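Local coordinates for Alpha/beta hydrolase fold protein (Chitinophaga pinensis, PDB 4PW0), which probably acts as a hydrolase of the alpha/beta hydrolase fold, with a putative Ser-His-Asp triad, although its substrate is unknown, at residues L256-A261 with Y266-L271; G263-Y266 with L271-S274; R152-Q155 with E160-L163; I165-E168 with H172-S175. All blocks are in the same frame, centred on the assembly; numbering follows the deposited sequence.

Contact 1. Residues L256-A261 with Y266-L271; sequences LYPDAA and YQYPEL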
loop_
_atom_site.group_PDB
_atom_site.type_symbol
_atom_site.label_atom_id
_atom_site.label_comp_id
_atom_site.label_asym_id
_atom_site.label_seq_id
_atom_site.Cartn_x
_atom_site.Cartn_y
_atom_site.Cartn_z
ATOM N N LEU A 256 2.244 1.882 3.456
ATOM C CA LEU A 256 2.580 2.230 4.826
ATOM C C LEU A 256 1.551 1.617 5.778
ATOM O O LEU A 256 0.332 1.679 5.546
ATOM C CB LEU A 256 2.630 3.735 5.055
ATOM C CG LEU A 256 3.581 4.537 4.196
ATOM C CD1 LEU A 256 3.531 6.003 4.582
ATOM C CD2 LEU A 256 4.981 3.991 4.286
ATOM N N TYR A 257 2.083 1.017 6.845
ATOM C CA TYR A 257 1.265 0.268 7.809
ATOM C C TYR A 257 1.072 1.042 9.127
ATOM O O TYR A 257 2.006 1.688 9.592
ATOM C CB TYR A 257 1.871 -1.120 8.108
ATOM C CG TYR A 257 2.010 -2.065 6.930
ATOM C CD1 TYR A 257 1.356 -1.868 5.732
ATOM C CD2 TYR A 257 2.769 -3.230 7.068
ATOM C CE1 TYR A 257 1.459 -2.768 4.663
ATOM C CE2 TYR A 257 2.885 -4.107 6.024
ATOM C CZ TYR A 257 2.265 -3.899 4.848
ATOM O OH TYR A 257 2.416 -4.828 3.816
ATOM N N PRO A 258 -0.126 0.963 9.702
ATOM C CA PRO A 258 -0.452 1.869 10.829
ATOM C C PRO A 258 0.159 1.465 12.146
ATOM O O PRO A 258 0.301 0.264 12.466
ATOM C CB PRO A 258 -1.972 1.757 10.904
ATOM C CG PRO A 258 -2.299 0.404 10.318
ATOM C CD PRO A 258 -1.297 0.242 9.193
ATOM N N ASP A 259 0.474 2.484 12.945
ATOM C CA ASP A 259 0.946 2.295 14.334
ATOM C C ASP A 259 2.037 1.240 14.402
ATOM O O ASP A 259 2.002 0.339 15.255
ATOM C CB ASP A 259 -0.188 1.982 15.300
ATOM C CG ASP A 259 0.255 2.091 16.764
ATOM O OD1 ASP A 259 1.126 2.925 17.055
ATOM O OD2 ASP A 259 -0.324 1.307 17.534
ATOM N N ALA A 260 3.032 1.406 13.530
ATOM C CA ALA A 260 4.082 0.431 13.345
ATOM C C ALA A 260 5.410 1.128 13.148
ATOM O O ALA A 260 5.466 2.353 12.984
ATOM C CB ALA A 260 3.727 -0.471 12.183
ATOM N N ALA A 261 6.492 0.349 13.171
ATOM C CA ALA A 261 7.817 0.949 13.174
ATOM C C ALA A 261 8.715 0.172 12.235
ATOM O O ALA A 261 8.263 -0.307 11.185
ATOM C CB ALA A 261 8.357 0.995 14.614
ATOM N N TYR A 266 6.731 -7.555 10.366
ATOM C CA TYR A 266 6.528 -8.443 11.512
ATOM C C TYR A 266 5.234 -8.118 12.206
ATOM O O TYR A 266 4.572 -9.005 12.778
ATOM C CB TYR A 266 7.627 -8.265 12.513
ATOM C CG TYR A 266 9.010 -8.738 12.196
ATOM C CD1 TYR A 266 9.232 -9.997 11.642
ATOM C CD2 TYR A 266 10.096 -8.040 12.658
ATOM C CE1 TYR A 266 10.525 -10.489 11.518
ATOM C CE2 TYR A 266 11.391 -8.499 12.511
ATOM C CZ TYR A 266 11.598 -9.756 11.951
ATOM O OH TYR A 266 12.904 -10.218 11.854
ATOM N N GLN A 267 4.853 -6.836 12.200
ATOM C CA GLN A 267 3.613 -6.430 12.856
ATOM C C GLN A 267 2.391 -6.914 12.118
ATOM O O GLN A 267 1.382 -7.286 12.754
ATOM C CB GLN A 267 3.586 -4.923 13.058
ATOM C CG GLN A 267 2.361 -4.473 13.850
ATOM C CD GLN A 267 2.568 -3.114 14.511
ATOM O OE1 GLN A 267 3.669 -2.747 14.886
ATOM N NE2 GLN A 267 1.494 -2.371 14.638
ATOM N N TYR A 268 2.439 -6.915 10.771
ATOM C CA TYR A 268 1.319 -7.297 9.938
ATOM C C TYR A 268 1.786 -8.291 8.853
ATOM O O TYR A 268 1.777 -7.996 7.664
ATOM C CB TYR A 268 0.693 -6.079 9.263
ATOM C CG TYR A 268 0.217 -5.011 10.245
ATOM C CD1 TYR A 268 -0.888 -5.211 11.054
ATOM C CD2 TYR A 268 0.880 -3.808 10.337
ATOM C CE1 TYR A 268 -1.289 -4.222 11.943
ATOM C CE2 TYR A 268 0.469 -2.795 11.202
ATOM C CZ TYR A 268 -0.631 -2.989 11.999
ATOM O OH TYR A 268 -1.072 -2.014 12.890
ATOM N N PRO A 269 2.203 -9.481 9.271
ATOM C CA PRO A 269 2.797 -10.404 8.328
ATOM C C PRO A 269 1.822 -10.921 7.277
ATOM O O PRO A 269 2.226 -11.161 6.127
ATOM C CB PRO A 269 3.319 -11.536 9.234
ATOM C CG PRO A 269 2.395 -11.509 10.444
ATOM C CD PRO A 269 2.204 -10.009 10.654
ATOM N N GLU A 270 0.567 -11.154 7.642
ATOM C CA GLU A 270 -0.387 -11.634 6.660
ATOM C C GLU A 270 -0.788 -10.563 5.622
ATOM O O GLU A 270 -0.967 -10.847 4.426
ATOM C CB GLU A 270 -1.601 -12.236 7.347
ATOM C CG GLU A 270 -1.225 -13.507 8.086
ATOM C CD GLU A 270 -2.398 -14.360 8.476
ATOM O OE1 GLU A 270 -3.436 -13.814 8.892
ATOM O OE2 GLU A 270 -2.245 -15.590 8.373
ATOM N N LEU A 271 -0.846 -9.306 6.082
ATOM C CA LEU A 271 -1.060 -8.190 5.169
ATOM C C LEU A 271 0.130 -8.127 4.171
ATOM O O LEU A 271 -0.045 -7.985 2.960
ATOM C CB LEU A 271 -1.161 -6.903 5.955
ATOM C CG LEU A 271 -1.248 -5.591 5.203
ATOM C CD1 LEU A 271 -2.439 -5.534 4.276
ATOM C CD2 LEU A 271 -1.254 -4.411 6.190
HETATM O O HOH W 1 6.310 -2.461 13.787
#
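The loop leaving the last strand of the alpha/beta hydrolase sheet, 252-257, is tied to the short helix 264-267 and the start of helix 269-282 by Tyr257, Gln267, Tyr268 and Leu271. Tyr268 OH donates a hydrogen bond to Pro258 O at 2.7 Å, with that oxygen at the ring edge and near the ring plane. The Gln267 chain, with CG anti to the backbone N (chi1 -175°) and extended beyond it, reaches the next carbonyl, NE2 giving a bond of 2.8 Å to Asp259 O from above the carbonyl plane. Gln267 OE1 accepts a hydrogen bond from a water 2.9 Å away, which in turn accepts one from the N-H of Ala261, and OE1 is also hydrogen-bonded to Ser173 OG. In this fold the loop after the final strand normally carries the catalytic histidine; here His262, a putative triad member, directly follows Ala261. Leu271 CD2 sits over one face of the Tyr257 ring, 3.7 Å from its centroid, a CH-pi contact. The Tyr257 and Tyr268 rings stand almost perpendicular, planes at 87°, and Tyr257 CB meets Tyr268 CD2 at 3.6 Å. Tyr257 OH goes on to Gln275, while Leu256 pairs with a strand of the second subunit.

Contact 2. Residues G263-Y266 with L271-S274; sequences GSFY and LFVS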
loop_
_atom_site.group_PDB
_atom_site.type_symbol
_atom_site.label_atom_id
_atom_site.label_comp_id
_atom_site.label_asym_id
_atom_site.label_seq_id
_atom_site.Cartn_x
_atom_site.Cartn_y
_atom_site.Cartn_z
ATOM N N GLY A 263 9.970 -2.700 12.205
ATOM C CA GLY A 263 9.537 -4.037 11.938
ATOM C C GLY A 263 8.138 -4.169 11.398
ATOM O O GLY A 263 7.426 -5.131 11.704
ATOM N N SER A 264 7.721 -3.232 10.550
ATOM C CA SER A 264 6.386 -3.202 9.997
ATOM C C SER A 264 5.824 -4.566 9.550
ATOM O O SER A 264 4.694 -4.942 9.885
ATOM C CB SER A 264 6.351 -2.220 8.794
ATOM O OG SER A 264 7.187 -2.644 7.744
ATOM N N PHE A 265 6.591 -5.290 8.743
ATOM C CA PHE A 265 6.091 -6.553 8.203
ATOM C C PHE A 265 5.987 -7.664 9.260
ATOM O O PHE A 265 5.199 -8.578 9.090
ATOM C CB PHE A 265 6.787 -7.004 6.915
ATOM C CG PHE A 265 8.193 -7.526 6.990
ATOM C CD1 PHE A 265 9.036 -7.396 8.064
ATOM C CD2 PHE A 265 8.687 -8.187 5.855
ATOM C CE1 PHE A 265 10.340 -7.907 8.062
ATOM C CE2 PHE A 265 9.983 -8.677 5.858
ATOM C CZ PHE A 265 10.795 -8.564 6.945
ATOM N N TYR A 266 6.731 -7.555 10.366
ATOM C CA TYR A 266 6.528 -8.443 11.512
ATOM C C TYR A 266 5.234 -8.118 12.206
ATOM O O TYR A 266 4.572 -9.005 12.778
ATOM C CB TYR A 266 7.627 -8.265 12.513
ATOM C CG TYR A 266 9.010 -8.738 12.196
ATOM C CD1 TYR A 266 9.232 -9.997 11.642
ATOM C CD2 TYR A 266 10.096 -8.040 12.658
ATOM C CE1 TYR A 266 10.525 -10.489 11.518
ATOM C CE2 TYR A 266 11.391 -8.499 12.511
ATOM C CZ TYR A 266 11.598 -9.756 11.951
ATOM O OH TYR A 266 12.904 -10.218 11.854
ATOM N N LEU A 271 -0.846 -9.306 6.082
ATOM C CA LEU A 271 -1.060 -8.190 5.169
ATOM C C LEU A 271 0.130 -8.127 4.171
ATOM O O LEU A 271 -0.045 -7.985 2.960
ATOM C CB LEU A 271 -1.161 -6.903 5.955
ATOM C CG LEU A 271 -1.248 -5.591 5.203
ATOM C CD1 LEU A 271 -2.439 -5.534 4.276
ATOM C CD2 LEU A 271 -1.254 -4.411 6.190
ATOM N N PHE A 272 1.333 -8.206 4.734
ATOM C CA PHE A 272 2.535 -8.168 3.885
ATOM C C PHE A 272 2.531 -9.278 2.839
ATOM O O PHE A 272 2.824 -9.038 1.675
ATOM C CB PHE A 272 3.794 -8.239 4.748
ATOM C CG PHE A 272 5.054 -8.264 3.943
ATOM C CD1 PHE A 272 5.545 -7.109 3.385
ATOM C CD2 PHE A 272 5.725 -9.451 3.702
ATOM C CE1 PHE A 272 6.695 -7.116 2.625
ATOM C CE2 PHE A 272 6.870 -9.461 2.918
ATOM C CZ PHE A 272 7.368 -8.305 2.377
ATOM N N VAL A 273 2.249 -10.509 3.283
ATOM C CA VAL A 273 2.209 -11.631 2.326
ATOM C C VAL A 273 1.167 -11.392 1.249
ATOM O O VAL A 273 1.423 -11.593 0.060
ATOM C CB VAL A 273 1.969 -12.956 3.052
ATOM C CG1 VAL A 273 1.649 -14.056 2.056
ATOM C CG2 VAL A 273 3.168 -13.322 3.901
ATOM N N SER A 274 -0.032 -10.945 1.651
ATOM C CA SER A 274 -1.089 -10.705 0.670
ATOM C C SER A 274 -0.685 -9.691 -0.395
ATOM O O SER A 274 -0.849 -9.892 -1.613
ATOM C CB SER A 274 -2.342 -10.253 1.361
ATOM O OG SER A 274 -3.354 -9.971 0.400
#
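Phe265 and Phe272 meet in a T-shaped pair, the edge of the first ring directed at the face of the second. The centroids lie 5.0 Å apart and the planes are almost perpendicular, at 89°. Phe265 CD2 does the touching: it stands over the centre of the Phe272 ring, 3.7 Å from both CE2 and CZ of Phe272. Phe265 CB lies over the same face, 3.7 Å from Phe272 CG, and adds a CH-pi contact. The two side chains run side by side in the same direction from their helices, 264-267 and 269-282, by different torsions. In Phe265, CG lies between the backbone N and the carbonyl carbon (chi1 73°), an uncommon choice within a helix that swings the ring so that CD2 comes over the Phe272 face already met by CB. Phe272 swings CG away from its backbone N (chi1 178°), and its ring turns a face toward Phe265. Both rings also pack on Val133 of the central sheet and Ile56 of helix 54-61, so the pair fills the layer between sheet and helices of the alpha/beta hydrolase fold. With an alanine in place of Phe272, the Phe265 edge would probably lose its aromatic face and a gap would open beside it. The chemistry across this buried contact is wholly apolar: C-H groups against a pi cloud, with packing and ring orientation joining the two helices.

Contact 3. Residues R152-Q155 with E160-L163; sequences RAMQ and ERFL
Arg161 reaches back from helix 158-166 to the carbonyl end of helix 146-154, where it meets Ala153 and Met154, the latter present as selenomethionine. The close-packed part lies at Ala153, which is buried: Arg161 CG passes 3.5 Å from Ala153 O and 4.1 Å from Ala153 CB. With CG turned away from the backbone N (chi1 -169°) and a bend at chi3, the arginine chain places two donors before successive carbonyls; this is one of two modelled conformers, so its bonds are provisional. NE bonds to Ala153 O at 3.2 Å, coming from above the carbonyl plane, and the N-H...O angle is 135°, well short of straight. The two helices form a helical hairpin in the insertion that follows strand 127-133, the place where alpha/beta hydrolases commonly carry a cap. NH2 makes the shorter bond, 3.0 Å to Met154 O, with that oxygen at the guanidinium edge and an N-H...O angle of 149°. This outer side is loose. Met154 and Arg161 are both exposed, and the CB of Met154 points away from helix 158-166, its CG coming no nearer than 4.5 Å to Arg161 NH2. NE has a further, weak bond to Leu156 O in the connecting turn.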
loop_
_atom_site.group_PDB
_atom_site.type_symbol
_atom_site.label_atom_id
_atom_site.label_comp_id
_atom_site.label_asym_id
_atom_site.label_seq_id
_atom_site.Cartn_x
_atom_site.Cartn_y
_atom_site.Cartn_z
ATOM N N ARG A 152 21.784 3.111 22.395
ATOM C CA ARG A 152 20.590 3.110 23.253
ATOM C C ARG A 152 19.995 1.705 23.362
ATOM O O ARG A 152 19.638 1.229 24.456
ATOM C CB ARG A 152 19.521 4.082 22.729
ATOM C CG ARG A 152 19.851 5.549 22.778
ATOM C CD ARG A 152 18.777 6.343 22.010
ATOM N NE ARG A 152 17.412 6.278 22.547
ATOM C CZ ARG A 152 16.291 6.517 21.835
ATOM N NH1 ARG A 152 16.325 6.799 20.511
ATOM N NH2 ARG A 152 15.111 6.444 22.442
ATOM N N ALA A 153 19.902 1.003 22.224
ATOM C CA ALA A 153 19.361 -0.329 22.213
ATOM C C ALA A 153 20.283 -1.280 23.003
ATOM O O ALA A 153 19.757 -2.214 23.594
ATOM C CB ALA A 153 19.225 -0.840 20.784
HETATM N N MSE A 154 21.594 -1.031 22.997
HETATM C CA MSE A 154 22.638 -1.911 23.664
HETATM C C MSE A 154 22.274 -2.077 25.136
HETATM O O MSE A 154 22.543 -3.131 25.713
HETATM C CB MSE A 154 24.011 -1.207 23.429
HETATM C CG MSE A 154 25.210 -1.966 23.978
HETATM SE SE MSE A 154 26.838 -1.015 23.572
HETATM C CE MSE A 154 26.783 -1.124 21.573
ATOM N N GLN A 155 21.615 -1.078 25.729
ATOM C CA GLN A 155 21.336 -1.050 27.168
ATOM C C GLN A 155 20.207 -2.007 27.567
ATOM O O GLN A 155 19.967 -2.217 28.751
ATOM C CB GLN A 155 20.897 0.377 27.568
ATOM C CG GLN A 155 21.979 1.423 27.342
ATOM C CD GLN A 155 23.067 1.228 28.400
ATOM O OE1 GLN A 155 24.148 0.803 28.081
ATOM N NE2 GLN A 155 22.720 1.468 29.699
ATOM N N GLU A 160 13.049 -6.235 25.370
ATOM C CA GLU A 160 12.971 -4.777 25.237
ATOM C C GLU A 160 13.824 -4.267 24.083
ATOM O O GLU A 160 13.354 -3.287 23.406
ATOM C CB GLU A 160 13.377 -4.059 26.532
ATOM C CG GLU A 160 12.277 -4.071 27.586
ATOM C CD GLU A 160 11.027 -3.300 27.167
ATOM O OE1 GLU A 160 11.167 -2.158 26.717
ATOM O OE2 GLU A 160 9.939 -3.810 27.300
ATOM N N ARG A 161 14.963 -4.867 23.818
ATOM C CA ARG A 161 15.779 -4.470 22.687
ATOM C C ARG A 161 14.989 -4.692 21.373
ATOM O O ARG A 161 14.972 -3.828 20.473
ATOM C CB ARG A 161 17.113 -5.220 22.670
ATOM C CG ARG A 161 18.137 -4.688 21.691
ATOM C CD ARG A 161 19.422 -5.510 21.651
ATOM N NE ARG A 161 20.396 -5.215 22.738
ATOM C CZ ARG A 161 21.626 -5.758 22.808
ATOM N NH1 ARG A 161 22.117 -6.461 21.803
ATOM N NH2 ARG A 161 22.445 -5.470 23.811
ATOM N N PHE A 162 14.361 -5.868 21.251
ATOM C CA PHE A 162 13.558 -6.215 20.078
ATOM C C PHE A 162 12.385 -5.240 19.893
ATOM O O PHE A 162 12.177 -4.745 18.770
ATOM C CB PHE A 162 13.049 -7.640 20.279
ATOM C CG PHE A 162 12.314 -8.214 19.071
ATOM C CD1 PHE A 162 12.998 -8.647 17.960
ATOM C CD2 PHE A 162 10.964 -8.319 19.078
ATOM C CE1 PHE A 162 12.320 -9.205 16.873
ATOM C CE2 PHE A 162 10.279 -8.888 18.018
ATOM C CZ PHE A 162 10.953 -9.319 16.911
ATOM N N LEU A 163 11.650 -4.921 20.959
ATOM C CA LEU A 163 10.513 -4.011 20.840
ATOM C C LEU A 163 11.005 -2.607 20.531
ATOM O O LEU A 163 10.375 -1.885 19.715
ATOM C CB LEU A 163 9.650 -4.021 22.078
ATOM C CG LEU A 163 8.963 -5.375 22.389
ATOM C CD1 LEU A 163 8.123 -5.246 23.638
ATOM C CD2 LEU A 163 8.092 -5.851 21.257
#

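Contact 4. Residues I165-E168 with H172-S175; sequences IFFE and HSRS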
loop_
_atom_site.group_PDB
_atom_site.type_symbol
_atom_site.label_atom_id
_atom_site.label_comp_id
_atom_site.label_asym_id
_atom_site.label_seq_id
_atom_site.Cartn_x
_atom_site.Cartn_y
_atom_site.Cartn_z
ATOM N N ILE A 165 13.743 -1.692 18.813
ATOM C CA ILE A 165 14.183 -1.605 17.456
ATOM C C ILE A 165 13.050 -1.731 16.463
ATOM O O ILE A 165 13.130 -1.114 15.390
ATOM C CB ILE A 165 15.292 -2.649 17.171
ATOM C CG1 ILE A 165 16.564 -2.267 17.938
ATOM C CG2 ILE A 165 15.565 -2.823 15.692
ATOM C CD1 ILE A 165 17.323 -1.025 17.476
ATOM N N PHE A 166 12.089 -2.601 16.717
ATOM C CA PHE A 166 11.152 -3.014 15.678
ATOM C C PHE A 166 9.719 -2.528 15.803
ATOM O O PHE A 166 8.943 -2.589 14.835
ATOM C CB PHE A 166 11.147 -4.535 15.475
ATOM C CG PHE A 166 12.428 -5.071 14.902
ATOM C CD1 PHE A 166 12.826 -4.786 13.619
ATOM C CD2 PHE A 166 13.241 -5.921 15.656
ATOM C CE1 PHE A 166 13.969 -5.318 13.093
ATOM C CE2 PHE A 166 14.388 -6.421 15.146
ATOM C CZ PHE A 166 14.776 -6.134 13.842
ATOM N N PHE A 167 9.312 -2.069 16.988
ATOM C CA PHE A 167 7.888 -1.809 17.260
ATOM C C PHE A 167 7.615 -0.390 17.787
ATOM O O PHE A 167 8.542 0.265 18.256
ATOM C CB PHE A 167 7.288 -2.920 18.172
ATOM C CG PHE A 167 7.233 -4.238 17.448
ATOM C CD1 PHE A 167 8.346 -5.075 17.399
ATOM C CD2 PHE A 167 6.118 -4.553 16.712
ATOM C CE1 PHE A 167 8.325 -6.182 16.592
ATOM C CE2 PHE A 167 6.108 -5.684 15.911
ATOM C CZ PHE A 167 7.219 -6.478 15.868
ATOM N N GLU A 168 6.358 0.017 17.689
ATOM C CA GLU A 168 5.900 1.272 18.249
ATOM C C GLU A 168 5.664 1.132 19.743
ATOM O O GLU A 168 5.814 0.044 20.316
ATOM C CB GLU A 168 4.664 1.779 17.495
ATOM C CG GLU A 168 4.924 2.963 16.575
ATOM C CD GLU A 168 5.192 4.297 17.269
ATOM O OE1 GLU A 168 5.311 5.348 16.576
ATOM O OE2 GLU A 168 5.242 4.344 18.534
ATOM N N HIS A 172 -0.876 -2.016 21.462
ATOM C CA HIS A 172 -1.261 -2.682 20.229
ATOM C C HIS A 172 0.019 -3.133 19.470
ATOM O O HIS A 172 0.137 -4.314 19.109
ATOM C CB HIS A 172 -2.027 -1.663 19.352
ATOM C CG HIS A 172 -2.244 -2.102 17.950
ATOM N ND1 HIS A 172 -3.045 -3.169 17.613
ATOM C CD2 HIS A 172 -1.778 -1.589 16.784
ATOM C CE1 HIS A 172 -3.053 -3.313 16.302
ATOM N NE2 HIS A 172 -2.299 -2.374 15.774
ATOM N N SER A 173 0.965 -2.234 19.287
ATOM C CA SER A 173 2.168 -2.582 18.522
ATOM C C SER A 173 3.049 -3.559 19.304
ATOM O O SER A 173 3.515 -4.575 18.763
ATOM C CB SER A 173 2.931 -1.318 18.149
ATOM O OG SER A 173 4.064 -1.646 17.353
ATOM N N ARG A 174 3.235 -3.277 20.596
ATOM C CA ARG A 174 4.107 -4.116 21.409
ATOM C C ARG A 174 3.555 -5.548 21.511
ATOM O O ARG A 174 4.369 -6.487 21.521
ATOM C CB ARG A 174 4.330 -3.497 22.762
ATOM C CG ARG A 174 5.217 -2.255 22.711
ATOM C CD ARG A 174 5.302 -1.525 24.036
ATOM N NE ARG A 174 5.918 -2.280 25.107
ATOM C CZ ARG A 174 7.233 -2.310 25.369
ATOM N NH1 ARG A 174 8.145 -1.764 24.571
ATOM N NH2 ARG A 174 7.642 -3.007 26.414
ATOM N N SER A 175 2.243 -5.725 21.605
ATOM C CA SER A 175 1.700 -7.070 21.627
ATOM C C SER A 175 1.927 -7.828 20.339
ATOM O O SER A 175 2.141 -9.041 20.352
ATOM C CB SER A 175 0.246 -7.058 22.007
ATOM O OG SER A 175 0.138 -6.682 23.353
HETATM O O HOH W 2 8.223 -0.769 21.439
#
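Where helix 158-166 ends, Phe167 leaves helical geometry and the chain turns into helix 171-184, bringing Glu168 CA to 5.4 Å from Ser173 CA. This tight turn between two helices belongs to the helical insertion after strand 127-133 of the alpha/beta hydrolase fold. A chi1 of -177° turns Ser173 OG away from its backbone N, and this oxygen accepts the Glu168 backbone N-H at 2.9 Å, with an N-H...O angle of 146°. The same oxygen is also hydrogen-bonded to Gln267 OE1, so one buried hydroxyl joins the turn to helix 264-267. Glu168 CB packs on Ser173 CB at 3.6 Å, while its carboxylate turns off toward Asn233. Phe167 lays the edge of its ring at Ser173 OG, which is near the ring plane; its CD2 lies 3.3 Å from Ser173 O. The ring also packs against Tyr266 and Gln267, and an alanine here would probably leave a gap beside Ser173 and Gln267. Arg174 uses its aliphatic part on the backbone, its CG resting 3.4 Å from Glu168 O, while NH2 forms a salt bridge with Glu160. A water lies 2.8 Å from Glu168 O and accepts from Arg174 NH1 at 3.3 Å.

Overall arrangement
From the N terminus, contact 3 comes first, closing the turn between helices 146-154 and 158-166. Contact 4 follows in series and closes the next corner, onto helix 171-184; the two share helix 158-166 and are bound by the Glu160-Arg174 salt bridge. Much later, contact 1 closes the loop between strand 252-257 and the last helices. Contact 2 begins within that loop and ends beyond it, so the two overlap, sharing Tyr266 and Leu271. Contacts 1 and 4, centres about 10 Å apart, are joined by Gln267-Ser173 and Tyr268-His172, while Phe166 O meets Gly263 N between contacts 4 and 2. The helical insertion is thereby tied to the loop and helices that follow the last strand.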